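Local structure of uncharacterized protein from DUF35 family (Sulfolobus solfataricus, 3IRB) at residues 45-56 and 67-77; 117-125 and 137-145. The protein is of unknown function but contains a zinc ribbon joined to an OB-fold domain and may bind acyl-CoA. All blocks are in the same frame, centred on the assembly; numbering follows the deposited sequence.

Contact 1 (45-56 and 67-77); sequences IIGSKCSKCGRI and CFVKIENYVEI. With ZN (zinc ion), chain C.
The Y74 ring meets strand 46-49 of the zinc ribbon, with the carbonyl O of G47 at its edge, in plane, and S48 CB approaching obliquely, 3.9 Å from Y74 CD1; helix 30-41 packs against the same side chain through P31, A32 and Q35. The other flat group, the R55 guanidinium, takes C53 SG at its edge: NH1 donates in plane to the sulfur over 3.2 Å, while R55 NE forms a salt bridge with E114.

Strands 46-49 and 73-76 pair antiparallel, G47 and V75 exchanging two backbone hydrogen bonds. V75 N comes to G47 O from well above the carbonyl plane, 42° out of it. Glycine suits position 47, since a CB there would run into I77 CD1, which lies 3.8 Å from G47 CA. Beyond, I71 CG2, anti to the backbone N, is directed onto S48 CB at 3.6 Å. S48 OG itself is taken up by the carbonyl of R61.

At the far end C50, C53 and C67 bind zinc, and C64 supplies the fourth sulfur. Backbone N-H groups of K52, weakly, and C53 point at C50 SG, and R55 N at C53 SG, probably easing the negative charge on the thiolates. K52 lies alongside C67, its CB 3.7 Å from C67 SG, and its NZ donates to a water that also binds C67 O.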
loop_
_atom_site.group_PDB
_atom_site.type_symbol
_atom_site.label_atom_id
_atom_site.label_comp_id
_atom_site.label_asym_id
_atom_site.label_seq_id
_atom_site.Cartn_x
_atom_site.Cartn_y
_atom_site.Cartn_z
ATOM N N ILE A 45 -10.065 0.878 1.701
ATOM C CA ILE A 45 -8.780 1.194 2.312
ATOM C C ILE A 45 -9.117 1.878 3.635
ATOM O O ILE A 45 -9.681 3.000 3.647
ATOM C CB ILE A 45 -7.963 2.157 1.438
ATOM C CG1 ILE A 45 -7.696 1.531 0.052
ATOM C CG2 ILE A 45 -6.704 2.543 2.145
ATOM C CD1 ILE A 45 -6.986 0.204 0.106
ATOM N N ILE A 46 -8.751 1.220 4.733
ATOM C CA ILE A 46 -9.096 1.685 6.084
ATOM C C ILE A 46 -7.866 2.192 6.811
ATOM O O ILE A 46 -6.841 1.504 6.936
ATOM C CB ILE A 46 -9.723 0.587 6.946
ATOM C CG1 ILE A 46 -10.983 0.023 6.298
ATOM C CG2 ILE A 46 -10.009 1.135 8.353
ATOM C CD1 ILE A 46 -12.095 1.029 6.145
ATOM N N GLY A 47 -7.945 3.428 7.266
ATOM C CA GLY A 47 -6.871 4.023 8.031
ATOM C C GLY A 47 -7.360 4.248 9.437
ATOM O O GLY A 47 -8.520 3.939 9.758
ATOM N N SER A 48 -6.465 4.741 10.285
ATOM C CA SER A 48 -6.866 5.144 11.625
ATOM C C SER A 48 -6.464 6.589 11.857
ATOM O O SER A 48 -5.506 7.097 11.237
ATOM C CB SER A 48 -6.251 4.217 12.651
ATOM O OG SER A 48 -4.869 4.353 12.651
ATOM N N LYS A 49 -7.172 7.246 12.772
ATOM C CA LYS A 49 -6.966 8.668 12.989
ATOM C C LYS A 49 -6.720 8.937 14.444
ATOM O O LYS A 49 -7.595 8.692 15.276
ATOM C CB LYS A 49 -8.155 9.482 12.487
ATOM C CG LYS A 49 -8.015 10.977 12.716
ATOM C CD LYS A 49 -9.250 11.774 12.244
ATOM C CE LYS A 49 -8.936 13.268 12.201
ATOM N NZ LYS A 49 -10.073 14.072 11.700
ATOM N N CYS A 50 -5.533 9.447 14.754
ATOM C CA CYS A 50 -5.200 9.830 16.119
ATOM C C CYS A 50 -6.044 11.023 16.542
ATOM O O CYS A 50 -6.116 12.042 15.857
ATOM C CB CYS A 50 -3.714 10.173 16.266
ATOM S SG CYS A 50 -3.226 10.722 17.869
ATOM N N SER A 51 -6.697 10.892 17.678
ATOM C CA SER A 51 -7.582 11.936 18.155
ATOM C C SER A 51 -6.794 13.099 18.727
ATOM O O SER A 51 -7.326 14.195 18.874
ATOM C CB SER A 51 -8.549 11.392 19.199
ATOM O OG SER A 51 -9.365 10.385 18.634
ATOM N N LYS A 52 -5.535 12.849 19.087
ATOM C CA LYS A 52 -4.735 13.891 19.731
ATOM C C LYS A 52 -4.076 14.825 18.730
ATOM O O LYS A 52 -4.031 16.035 18.973
ATOM C CB LYS A 52 -3.663 13.299 20.644
ATOM C CG LYS A 52 -3.173 14.357 21.632
ATOM C CD LYS A 52 -2.506 13.813 22.865
ATOM C CE LYS A 52 -2.409 14.912 23.927
ATOM N NZ LYS A 52 -1.271 14.689 24.878
ATOM N N CYS A 53 -3.598 14.287 17.606
ATOM C CA CYS A 53 -2.953 15.137 16.583
ATOM C C CYS A 53 -3.694 15.151 15.255
ATOM O O CYS A 53 -3.335 15.916 14.341
ATOM C CB CYS A 53 -1.516 14.672 16.353
ATOM S SG CYS A 53 -1.372 13.008 15.617
ATOM N N GLY A 54 -4.724 14.314 15.126
ATOM C CA GLY A 54 -5.494 14.278 13.903
ATOM C C GLY A 54 -4.820 13.588 12.714
ATOM O O GLY A 54 -5.405 13.557 11.664
ATOM N N ARG A 55 -3.593 13.086 12.852
ATOM C CA ARG A 55 -2.952 12.340 11.754
ATOM C C ARG A 55 -3.764 11.097 11.395
ATOM O O ARG A 55 -4.230 10.375 12.295
ATOM C CB ARG A 55 -1.551 11.916 12.171
ATOM C CG ARG A 55 -0.554 13.071 12.270
ATOM C CD ARG A 55 0.814 12.531 12.649
ATOM N NE ARG A 55 1.843 13.561 12.620
ATOM C CZ ARG A 55 2.078 14.431 13.597
ATOM N NH1 ARG A 55 1.348 14.430 14.712
ATOM N NH2 ARG A 55 3.047 15.329 13.439
ATOM N N ILE A 56 -3.891 10.833 10.087
ATOM C CA ILE A 56 -4.527 9.639 9.586
ATOM C C ILE A 56 -3.439 8.734 9.014
ATOM O O ILE A 56 -2.624 9.205 8.259
ATOM C CB ILE A 56 -5.571 9.979 8.510
ATOM C CG1 ILE A 56 -6.702 10.834 9.102
ATOM C CG2 ILE A 56 -6.167 8.717 7.952
ATOM C CD1 ILE A 56 -7.686 11.394 8.039
ATOM N N CYS A 67 2.300 11.180 19.388
ATOM C CA CYS A 67 1.623 11.605 20.616
ATOM C C CYS A 67 1.800 10.663 21.805
ATOM O O CYS A 67 1.469 11.049 22.915
ATOM C CB CYS A 67 0.122 11.735 20.365
ATOM S SG CYS A 67 -0.321 12.936 19.085
ATOM N N PHE A 68 2.288 9.440 21.569
ATOM C CA PHE A 68 2.389 8.392 22.596
ATOM C C PHE A 68 1.044 7.995 23.196
ATOM O O PHE A 68 0.903 7.930 24.410
ATOM C CB PHE A 68 3.378 8.791 23.710
ATOM C CG PHE A 68 4.674 9.305 23.189
ATOM C CD1 PHE A 68 5.529 8.470 22.474
ATOM C CD2 PHE A 68 5.034 10.634 23.372
ATOM C CE1 PHE A 68 6.723 8.949 21.966
ATOM C CE2 PHE A 68 6.230 11.120 22.864
ATOM C CZ PHE A 68 7.078 10.276 22.158
ATOM N N VAL A 69 0.052 7.774 22.332
ATOM C CA VAL A 69 -1.297 7.431 22.740
ATOM C C VAL A 69 -1.887 6.404 21.775
ATOM O O VAL A 69 -1.517 6.336 20.577
ATOM C CB VAL A 69 -2.251 8.657 22.759
ATOM C CG1 VAL A 69 -1.782 9.717 23.751
ATOM C CG2 VAL A 69 -2.395 9.224 21.392
ATOM N N LYS A 70 -2.790 5.608 22.329
ATOM C CA LYS A 70 -3.580 4.645 21.581
ATOM C C LYS A 70 -4.490 5.370 20.558
ATOM O O LYS A 70 -5.000 6.471 20.825
ATOM C CB LYS A 70 -4.446 3.828 22.575
ATOM C CG LYS A 70 -4.593 2.361 22.241
ATOM C CD LYS A 70 -5.652 2.080 21.179
ATOM C CE LYS A 70 -5.467 0.706 20.539
ATOM N N ILE A 71 -4.678 4.752 19.393
ATOM C CA ILE A 71 -5.622 5.226 18.382
ATOM C C ILE A 71 -6.826 4.281 18.344
ATOM O O ILE A 71 -6.661 3.074 18.176
ATOM C CB ILE A 71 -4.974 5.233 16.980
ATOM C CG1 ILE A 71 -3.697 6.097 16.979
ATOM C CG2 ILE A 71 -5.993 5.711 15.873
ATOM C CD1 ILE A 71 -2.982 6.172 15.603
ATOM N N GLU A 72 -8.021 4.842 18.439
ATOM C CA GLU A 72 -9.273 4.074 18.465
ATOM C C GLU A 72 -10.195 4.291 17.265
ATOM O O GLU A 72 -11.101 3.487 17.026
ATOM C CB GLU A 72 -10.077 4.468 19.707
ATOM C CG GLU A 72 -9.267 4.570 20.991
ATOM C CD GLU A 72 -9.194 3.265 21.747
ATOM O OE1 GLU A 72 -9.496 2.201 21.163
ATOM O OE2 GLU A 72 -8.829 3.315 22.937
ATOM N N ASN A 73 -10.004 5.380 16.525
ATOM C CA ASN A 73 -10.948 5.739 15.475
ATOM C C ASN A 73 -10.470 5.305 14.087
ATOM O O ASN A 73 -9.346 5.596 13.704
ATOM C CB ASN A 73 -11.216 7.230 15.553
ATOM C CG ASN A 73 -11.751 7.638 16.931
ATOM O OD1 ASN A 73 -11.216 8.536 17.584
ATOM N ND2 ASN A 73 -12.801 6.943 17.387
ATOM N N TYR A 74 -11.317 4.602 13.351
ATOM C CA TYR A 74 -10.957 4.147 12.028
ATOM C C TYR A 74 -11.731 4.957 11.016
ATOM O O TYR A 74 -12.856 5.346 11.269
ATOM C CB TYR A 74 -11.243 2.661 11.868
ATOM C CG TYR A 74 -10.509 1.861 12.897
ATOM C CD1 TYR A 74 -9.159 1.596 12.759
ATOM C CD2 TYR A 74 -11.164 1.385 14.033
ATOM C CE1 TYR A 74 -8.472 0.884 13.725
ATOM C CE2 TYR A 74 -10.488 0.663 14.995
ATOM C CZ TYR A 74 -9.141 0.412 14.837
ATOM O OH TYR A 74 -8.463 -0.319 15.786
ATOM N N VAL A 75 -11.106 5.208 9.873
ATOM C CA VAL A 75 -11.702 6.046 8.832
ATOM C C VAL A 75 -11.489 5.414 7.464
ATOM O O VAL A 75 -10.453 4.806 7.218
ATOM C CB VAL A 75 -11.138 7.490 8.840
ATOM C CG1 VAL A 75 -11.407 8.173 10.186
ATOM C CG2 VAL A 75 -9.690 7.487 8.565
ATOM N N GLU A 76 -12.491 5.540 6.590
ATOM C CA GLU A 76 -12.363 5.047 5.232
ATOM C C GLU A 76 -11.633 6.106 4.406
ATOM O O GLU A 76 -12.061 7.258 4.342
ATOM C CB GLU A 76 -13.732 4.732 4.603
ATOM C CG GLU A 76 -13.556 4.101 3.201
ATOM C CD GLU A 76 -14.846 3.706 2.495
ATOM O OE1 GLU A 76 -15.941 3.794 3.101
ATOM O OE2 GLU A 76 -14.723 3.290 1.312
ATOM N N ILE A 77 -10.554 5.693 3.758
ATOM C CA ILE A 77 -9.763 6.570 2.930
ATOM C C ILE A 77 -10.389 6.636 1.531
ATOM O O ILE A 77 -10.904 5.652 1.035
ATOM C CB ILE A 77 -8.308 6.078 2.993
ATOM C CG1 ILE A 77 -7.768 6.466 4.383
ATOM C CG2 ILE A 77 -7.405 6.694 1.920
ATOM C CD1 ILE A 77 -6.572 5.791 4.717
HETATM ZN ZN ZN C . -1.095 11.592 17.398
HETATM O O HOH W 1 -11.782 3.122 0.845
HETATM O O HOH W 2 -8.401 7.690 17.706
HETATM O O HOH W 3 -5.565 8.869 19.554
HETATM O O HOH W 4 1.081 13.572 23.633
#

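Contact 2 (117-125 and 137-145); sequences LLCYAEGNV and QWPLRVKVD. With SO4 (sulfate ion), chain E.
Y120 and R141 form the first bridge of a parallel pairing in the C-terminal OB-fold domain, between strands 117-123 and 141-144. Backbone hydrogen bonds link them in zigzag fashion: Y120 N to L140 O, V142 N to Y120 O, E122 N to V142 O, V144 N to E122 O, and finally N124 N to V144 O. Near the start, a water bridges L118 O and L140 N.

Apolar contacts cover the side of A121 and V142, where A121 CB meets V142 CG2 at 3.6 Å. C119 SG rests on L140 CB at 3.8 Å, and L117 CD2 reaches the edge of the W138 ring. On the other face, that of Y120 and R141, Y120 CE2 touches CG of P139, a cis proline. V144 carries its CG1 anti to the backbone N (chi1 174°), which sets it 3.2 Å from N124 O and turns CG2 to V125 CG2, 3.9 Å away; an alanine here would remove both methyls and probably leave a gap beside V125 and the N124 carbonyl.

The polar contacts gather towards the two ends of the pairing. N124 ND2 donates to the terminal carboxylate, D145 OXT, at 2.9 Å, in its own amide plane, and K143 NZ forms a salt bridge with D145 OD1. R141 grips a sulfate, probably from the crystallisation liquor, edge-on through NE to O4 (3.0 Å) and NH2 to O1 (2.7 Å); S135 also binds it.

Strand 117-123 lies between strands 98-109 and 141-144, the latter flanked by strand 132-135, while helix 12-28 covers Y120, W138 and P139 through M20 and R24.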
loop_
_atom_site.group_PDB
_atom_site.type_symbol
_atom_site.label_atom_id
_atom_site.label_comp_id
_atom_site.label_asym_id
_atom_site.label_seq_id
_atom_site.Cartn_x
_atom_site.Cartn_y
_atom_site.Cartn_z
ATOM N N LEU A 117 1.038 2.575 0.731
ATOM C CA LEU A 117 0.902 1.184 0.440
ATOM C C LEU A 117 1.954 0.819 -0.594
ATOM O O LEU A 117 2.011 1.453 -1.656
ATOM C CB LEU A 117 -0.504 0.928 -0.103
ATOM C CG LEU A 117 -1.603 1.154 0.923
ATOM C CD1 LEU A 117 -2.955 0.992 0.246
ATOM C CD2 LEU A 117 -1.453 0.237 2.094
ATOM N N LEU A 118 2.778 -0.180 -0.276
ATOM C CA LEU A 118 3.724 -0.755 -1.241
ATOM C C LEU A 118 2.951 -1.705 -2.141
ATOM O O LEU A 118 2.418 -2.703 -1.660
ATOM C CB LEU A 118 4.853 -1.467 -0.499
ATOM C CG LEU A 118 6.103 -1.874 -1.261
ATOM C CD1 LEU A 118 6.782 -0.664 -1.920
ATOM C CD2 LEU A 118 7.043 -2.596 -0.290
ATOM N N CYS A 119 2.893 -1.376 -3.428
ATOM C CA CYS A 119 2.023 -2.021 -4.380
ATOM C C CYS A 119 2.759 -2.386 -5.639
ATOM O O CYS A 119 3.802 -1.814 -5.968
ATOM C CB CYS A 119 0.887 -1.054 -4.797
ATOM S SG CYS A 119 -0.192 -0.473 -3.501
ATOM N N TYR A 120 2.181 -3.338 -6.368
ATOM C CA TYR A 120 2.481 -3.527 -7.770
ATOM C C TYR A 120 1.692 -2.537 -8.610
ATOM O O TYR A 120 0.499 -2.322 -8.366
ATOM C CB TYR A 120 2.034 -4.914 -8.206
ATOM C CG TYR A 120 2.789 -6.035 -7.576
ATOM C CD1 TYR A 120 4.157 -6.197 -7.810
ATOM C CD2 TYR A 120 2.133 -6.957 -6.784
ATOM C CE1 TYR A 120 4.846 -7.269 -7.250
ATOM C CE2 TYR A 120 2.795 -8.017 -6.235
ATOM C CZ TYR A 120 4.142 -8.174 -6.461
ATOM O OH TYR A 120 4.751 -9.262 -5.904
ATOM N N ALA A 121 2.353 -1.945 -9.602
ATOM C CA ALA A 121 1.710 -0.982 -10.505
ATOM C C ALA A 121 2.014 -1.389 -11.936
ATOM O O ALA A 121 3.091 -1.916 -12.215
ATOM C CB ALA A 121 2.210 0.464 -10.221
ATOM N N GLU A 122 1.054 -1.181 -12.828
ATOM C CA GLU A 122 1.263 -1.403 -14.245
ATOM C C GLU A 122 0.575 -0.279 -15.021
ATOM O O GLU A 122 -0.295 0.401 -14.496
ATOM C CB GLU A 122 0.822 -2.806 -14.688
ATOM C CG GLU A 122 1.746 -3.923 -14.103
ATOM C CD GLU A 122 1.672 -5.280 -14.782
ATOM O OE1 GLU A 122 1.231 -5.369 -15.952
ATOM O OE2 GLU A 122 2.064 -6.275 -14.109
ATOM N N GLY A 123 1.057 -0.054 -16.243
ATOM C CA GLY A 123 0.568 0.970 -17.117
ATOM C C GLY A 123 1.603 2.067 -17.395
ATOM O O GLY A 123 2.815 1.844 -17.354
ATOM N N ASN A 124 1.089 3.255 -17.667
ATOM C CA ASN A 124 1.899 4.434 -17.995
ATOM C C ASN A 124 2.302 5.128 -16.718
ATOM O O ASN A 124 1.971 6.289 -16.489
ATOM C CB ASN A 124 1.119 5.357 -18.922
ATOM C CG ASN A 124 0.862 4.724 -20.236
ATOM O OD1 ASN A 124 1.739 4.060 -20.794
ATOM N ND2 ASN A 124 -0.355 4.901 -20.757
ATOM N N VAL A 125 3.032 4.390 -15.886
ATOM C CA VAL A 125 3.392 4.832 -14.554
ATOM C C VAL A 125 4.380 6.017 -14.618
ATOM O O VAL A 125 5.356 5.975 -15.352
ATOM C CB VAL A 125 4.007 3.697 -13.735
ATOM C CG1 VAL A 125 4.494 4.199 -12.353
ATOM C CG2 VAL A 125 2.972 2.568 -13.535
ATOM N N GLN A 137 -6.464 -7.721 -2.788
ATOM C CA GLN A 137 -5.694 -8.782 -2.140
ATOM C C GLN A 137 -4.284 -8.252 -1.950
ATOM O O GLN A 137 -3.794 -7.492 -2.772
ATOM C CB GLN A 137 -5.689 -10.027 -2.998
ATOM C CG GLN A 137 -4.940 -11.209 -2.414
ATOM C CD GLN A 137 -4.964 -12.437 -3.339
ATOM O OE1 GLN A 137 -5.866 -12.601 -4.172
ATOM N NE2 GLN A 137 -3.958 -13.297 -3.192
ATOM N N TRP A 138 -3.632 -8.621 -0.859
ATOM C CA TRP A 138 -2.287 -8.136 -0.579
ATOM C C TRP A 138 -1.238 -8.992 -1.285
ATOM O O TRP A 138 -1.360 -10.217 -1.301
ATOM C CB TRP A 138 -2.046 -8.176 0.927
ATOM C CG TRP A 138 -0.799 -7.567 1.330
ATOM C CD1 TRP A 138 0.427 -8.145 1.347
ATOM C CD2 TRP A 138 -0.625 -6.238 1.768
ATOM N NE1 TRP A 138 1.349 -7.254 1.777
ATOM C CE2 TRP A 138 0.730 -6.062 2.031
ATOM C CE3 TRP A 138 -1.489 -5.147 1.918
ATOM C CZ2 TRP A 138 1.253 -4.849 2.472
ATOM C CZ3 TRP A 138 -0.988 -3.969 2.360
ATOM C CH2 TRP A 138 0.380 -3.811 2.612
ATOM N N PRO A 139 -0.202 -8.370 -1.878
ATOM C CA PRO A 139 0.044 -6.962 -2.065
ATOM C C PRO A 139 -0.883 -6.422 -3.124
ATOM O O PRO A 139 -1.174 -7.113 -4.095
ATOM C CB PRO A 139 1.489 -6.901 -2.601
ATOM C CG PRO A 139 1.995 -8.194 -2.575
ATOM C CD PRO A 139 0.924 -9.180 -2.379
ATOM N N LEU A 140 -1.358 -5.208 -2.921
ATOM C CA LEU A 140 -2.293 -4.597 -3.851
ATOM C C LEU A 140 -1.696 -4.391 -5.255
ATOM O O LEU A 140 -0.475 -4.238 -5.427
ATOM C CB LEU A 140 -2.822 -3.276 -3.322
ATOM C CG LEU A 140 -3.973 -3.384 -2.287
ATOM C CD1 LEU A 140 -3.478 -3.996 -1.025
ATOM C CD2 LEU A 140 -4.641 -2.030 -1.975
ATOM N N ARG A 141 -2.582 -4.402 -6.238
ATOM C CA ARG A 141 -2.254 -4.096 -7.617
ATOM C C ARG A 141 -3.025 -2.866 -8.050
ATOM O O ARG A 141 -4.260 -2.786 -7.887
ATOM C CB ARG A 141 -2.653 -5.223 -8.583
ATOM C CG ARG A 141 -1.947 -6.564 -8.409
ATOM C CD ARG A 141 -2.198 -7.464 -9.660
ATOM N NE ARG A 141 -3.588 -7.919 -9.756
ATOM C CZ ARG A 141 -4.479 -7.523 -10.664
ATOM N NH1 ARG A 141 -4.166 -6.642 -11.595
ATOM N NH2 ARG A 141 -5.707 -7.999 -10.623
ATOM N N VAL A 142 -2.307 -1.940 -8.671
ATOM C CA VAL A 142 -2.893 -0.711 -9.160
ATOM C C VAL A 142 -2.497 -0.514 -10.622
ATOM O O VAL A 142 -1.528 -1.107 -11.102
ATOM C CB VAL A 142 -2.454 0.506 -8.322
ATOM C CG1 VAL A 142 -2.635 0.237 -6.844
ATOM C CG2 VAL A 142 -1.014 0.924 -8.652
ATOM N N LYS A 143 -3.259 0.304 -11.332
ATOM C CA LYS A 143 -2.870 0.682 -12.674
ATOM C C LYS A 143 -2.862 2.189 -12.802
ATOM O O LYS A 143 -3.582 2.888 -12.073
ATOM C CB LYS A 143 -3.809 0.082 -13.718
ATOM C CG LYS A 143 -5.181 0.697 -13.775
ATOM C CD LYS A 143 -5.761 0.587 -15.191
ATOM C CE LYS A 143 -7.278 0.833 -15.184
ATOM N NZ LYS A 143 -7.829 1.046 -16.573
ATOM N N VAL A 144 -2.036 2.662 -13.728
ATOM C CA VAL A 144 -1.950 4.073 -14.093
ATOM C C VAL A 144 -2.312 4.157 -15.574
ATOM O O VAL A 144 -1.671 3.530 -16.422
ATOM C CB VAL A 144 -0.551 4.681 -13.879
ATOM C CG1 VAL A 144 -0.519 6.110 -14.414
ATOM C CG2 VAL A 144 -0.140 4.637 -12.417
ATOM N N ASP A 145 -3.380 4.881 -15.872
ATOM C CA ASP A 145 -3.836 5.064 -17.270
ATOM C C ASP A 145 -2.899 6.010 -18.047
ATOM O O ASP A 145 -2.357 6.984 -17.496
ATOM C CB ASP A 145 -5.269 5.626 -17.291
ATOM C CG ASP A 145 -6.318 4.586 -16.919
ATOM O OD1 ASP A 145 -6.114 3.393 -17.206
ATOM O OD2 ASP A 145 -7.358 4.960 -16.345
ATOM O OXT ASP A 145 -2.652 5.834 -19.253
HETATM S S SO4 E . -6.121 -10.591 -8.141
HETATM O O1 SO4 E . -6.829 -10.004 -9.258
HETATM O O2 SO4 E . -6.127 -12.046 -8.227
HETATM O O3 SO4 E . -6.799 -10.228 -6.897
HETATM O O4 SO4 E . -4.730 -10.108 -8.084
HETATM O O HOH W 5 0.055 -3.727 -0.812
HETATM O O HOH W 6 0.591 8.506 -17.118
#

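In the fold
Both contacts belong to one mixed sheet, yet they lie on opposite sides of the chain's centre, with their own centres about 25 Å apart. Contact 1, about 17 Å out, is antiparallel and carries the zinc site at its tip; contact 2, about 9 Å out, is a parallel pairing associated with the OB-fold domain, has more buried residues and combines five backbone hydrogen bonds with apolar packing. Neither is wholly core. They meet at what is probably the junction of the two domains: I45 CD1 of contact 1 packs 3.8 Å from L140 CD2 and 4.1 Å from L117 CD1 of contact 2, an entirely apolar meeting far from the zinc.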